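Local coordinates for cystalysin (Treponema denticola, PDB 1C7N), which is a pyridoxal-5'-phosphate-binding protein of the class I and II aminotransferase family, at residues Q328-R333 / E368-A373. Numbering follows the deposited sequence.
Sequences QWIDFR and ERINLA
W329 meets R369 with the CE3-CZ3 edge of its indole; R369 CB lies close to the ring plane, 3.8 Å from CZ3. The two side chains cross at about a right angle, ring and guanidinium planes 63° apart; the indole NE1 bonds to Y149 OH, while the guanidinium group forms a salt bridge with D355 and hydrogen bonds to S37 O and N175 OD1. On the other face of the sheet, I370 has CG1 anti to the backbone N (chi1 -169°), which puts CG2 between that N and the carbonyl carbon, 3.5 Å from Q328 CB and 3.9 Å from I330 CD1. The extended Q328 chain carries OE1 to 3.5 Å from L372 CD2; this buried oxygen has no polar partner, whereas NE2 donates to P320 O and Q303 O. V306 of helix 289-313 covers Q328, I330 and L372. Toward the other end, E368 CG lies 3.5 Å from F332 CD1, its carboxylate plane nearly perpendicular to the ring, and M342 and M346 of helix 339-350 pack against both side chains. Four backbone bonds tie the hydrogen-bonded pairs Q328-I370 and I330-E368, the straightest from I330 N to E368 O (2.8 Å, 170°). W329 and R369 form the non-hydrogen-bonded pair between them. These antiparallel strands belong to the small three-stranded sheet of this PLP-dependent fold, with R369 about 5 Å from the bound pyridoxal-5'-phosphate.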
loop_
_atom_site.group_PDB
_atom_site.type_symbol
_atom_site.label_atom_id
_atom_site.label_comp_id
_atom_site.label_asym_id
_atom_site.label_seq_id
_atom_site.Cartn_x
_atom_site.Cartn_y
_atom_site.Cartn_z
ATOM N N GLN A 328 20.712 18.658 2.551
ATOM C CA GLN A 328 21.338 19.977 2.650
ATOM C C GLN A 328 21.022 20.884 1.460
ATOM O O GLN A 328 20.981 20.435 0.318
ATOM C CB GLN A 328 22.854 19.794 2.824
ATOM C CG GLN A 328 23.649 21.057 3.134
ATOM C CD GLN A 328 25.056 20.728 3.618
ATOM O OE1 GLN A 328 25.582 19.659 3.322
ATOM N NE2 GLN A 328 25.672 21.654 4.356
ATOM N N TRP A 329 20.807 22.162 1.748
ATOM C CA TRP A 329 20.431 23.159 0.743
ATOM C C TRP A 329 21.649 23.982 0.336
ATOM O O TRP A 329 22.130 24.804 1.113
ATOM C CB TRP A 329 19.350 24.063 1.349
ATOM C CG TRP A 329 18.464 24.837 0.392
ATOM C CD1 TRP A 329 18.160 26.167 0.470
ATOM C CD2 TRP A 329 17.663 24.308 -0.683
ATOM N NE1 TRP A 329 17.216 26.498 -0.474
ATOM C CE2 TRP A 329 16.894 25.381 -1.195
ATOM C CE3 TRP A 329 17.517 23.038 -1.255
ATOM C CZ2 TRP A 329 15.990 25.218 -2.254
ATOM C CZ3 TRP A 329 16.619 22.878 -2.307
ATOM C CH2 TRP A 329 15.867 23.965 -2.794
ATOM N N ILE A 330 22.134 23.760 -0.883
ATOM C CA ILE A 330 23.309 24.463 -1.384
ATOM C C ILE A 330 22.946 25.599 -2.331
ATOM O O ILE A 330 22.263 25.397 -3.332
ATOM C CB ILE A 330 24.257 23.496 -2.117
ATOM C CG1 ILE A 330 24.551 22.284 -1.227
ATOM C CG2 ILE A 330 25.566 24.205 -2.447
ATOM C CD1 ILE A 330 25.283 21.178 -1.928
ATOM N N ASP A 331 23.439 26.790 -2.012
ATOM C CA ASP A 331 23.180 27.990 -2.799
ATOM C C ASP A 331 24.223 28.200 -3.899
ATOM O O ASP A 331 25.338 28.645 -3.630
ATOM C CB ASP A 331 23.149 29.192 -1.852
ATOM C CG ASP A 331 22.907 30.504 -2.566
ATOM O OD1 ASP A 331 22.693 30.502 -3.797
ATOM O OD2 ASP A 331 22.928 31.545 -1.879
ATOM N N PHE A 332 23.852 27.880 -5.137
ATOM C CA PHE A 332 24.750 28.033 -6.284
ATOM C C PHE A 332 24.472 29.307 -7.082
ATOM O O PHE A 332 25.038 29.502 -8.154
ATOM C CB PHE A 332 24.613 26.850 -7.253
ATOM C CG PHE A 332 25.364 25.611 -6.839
ATOM C CD1 PHE A 332 24.813 24.713 -5.932
ATOM C CD2 PHE A 332 26.611 25.320 -7.400
ATOM C CE1 PHE A 332 25.491 23.537 -5.591
ATOM C CE2 PHE A 332 27.296 24.148 -7.066
ATOM C CZ PHE A 332 26.733 23.255 -6.160
ATOM N N ARG A 333 23.602 30.163 -6.568
ATOM C CA ARG A 333 23.236 31.388 -7.272
ATOM C C ARG A 333 24.402 32.239 -7.783
ATOM O O ARG A 333 24.271 32.921 -8.801
ATOM C CB ARG A 333 22.313 32.242 -6.394
ATOM C CG ARG A 333 20.882 31.728 -6.341
ATOM C CD ARG A 333 20.012 32.564 -5.424
ATOM N NE ARG A 333 20.444 32.460 -4.034
ATOM C CZ ARG A 333 19.877 33.115 -3.028
ATOM N NH1 ARG A 333 18.855 33.928 -3.256
ATOM N NH2 ARG A 333 20.323 32.949 -1.793
ATOM N N GLU A 368 20.501 23.767 -4.856
ATOM C CA GLU A 368 20.644 22.339 -5.101
ATOM C C GLU A 368 20.472 21.611 -3.775
ATOM O O GLU A 368 21.037 22.021 -2.761
ATOM C CB GLU A 368 22.033 22.016 -5.660
ATOM C CG GLU A 368 22.322 22.590 -7.035
ATOM C CD GLU A 368 21.526 21.924 -8.142
ATOM O OE1 GLU A 368 21.700 22.335 -9.309
ATOM O OE2 GLU A 368 20.734 20.994 -7.854
ATOM N N ARG A 369 19.695 20.533 -3.776
ATOM C CA ARG A 369 19.488 19.758 -2.554
ATOM C C ARG A 369 20.336 18.497 -2.648
ATOM O O ARG A 369 20.162 17.698 -3.568
ATOM C CB ARG A 369 18.014 19.368 -2.402
ATOM C CG ARG A 369 17.656 18.822 -1.019
ATOM C CD ARG A 369 16.286 18.155 -1.007
ATOM N NE ARG A 369 16.342 16.806 -1.559
ATOM C CZ ARG A 369 15.317 15.954 -1.571
ATOM N NH1 ARG A 369 14.138 16.306 -1.061
ATOM N NH2 ARG A 369 15.476 14.743 -2.083
ATOM N N ILE A 370 21.248 18.316 -1.695
ATOM C CA ILE A 370 22.121 17.150 -1.691
ATOM C C ILE A 370 21.720 16.153 -0.606
ATOM O O ILE A 370 21.460 16.538 0.536
ATOM C CB ILE A 370 23.605 17.572 -1.489
ATOM C CG1 ILE A 370 24.524 16.375 -1.753
ATOM C CG2 ILE A 370 23.817 18.124 -0.079
ATOM C CD1 ILE A 370 25.991 16.667 -1.539
ATOM N N ASN A 371 21.644 14.875 -0.972
ATOM C CA ASN A 371 21.283 13.820 -0.022
ATOM C C ASN A 371 22.552 13.407 0.740
ATOM O O ASN A 371 23.433 12.747 0.184
ATOM C CB ASN A 371 20.711 12.613 -0.779
ATOM C CG ASN A 371 20.295 11.493 0.144
ATOM O OD1 ASN A 371 20.856 11.332 1.226
ATOM N ND2 ASN A 371 19.316 10.700 -0.285
ATOM N N LEU A 372 22.641 13.803 2.009
ATOM C CA LEU A 372 23.807 13.505 2.844
ATOM C C LEU A 372 23.862 12.083 3.394
ATOM O O LEU A 372 24.858 11.702 4.010
ATOM C CB LEU A 372 23.874 14.480 4.024
ATOM C CG LEU A 372 23.975 15.975 3.690
ATOM C CD1 LEU A 372 24.025 16.760 4.987
ATOM C CD2 LEU A 372 25.209 16.254 2.846
ATOM N N ALA A 373 22.806 11.304 3.181
ATOM C CA ALA A 373 22.766 9.935 3.695
ATOM C C ALA A 373 23.573 8.946 2.857
ATOM O O ALA A 373 23.015 8.059 2.206
ATOM C CB ALA A 373 21.327 9.465 3.807
#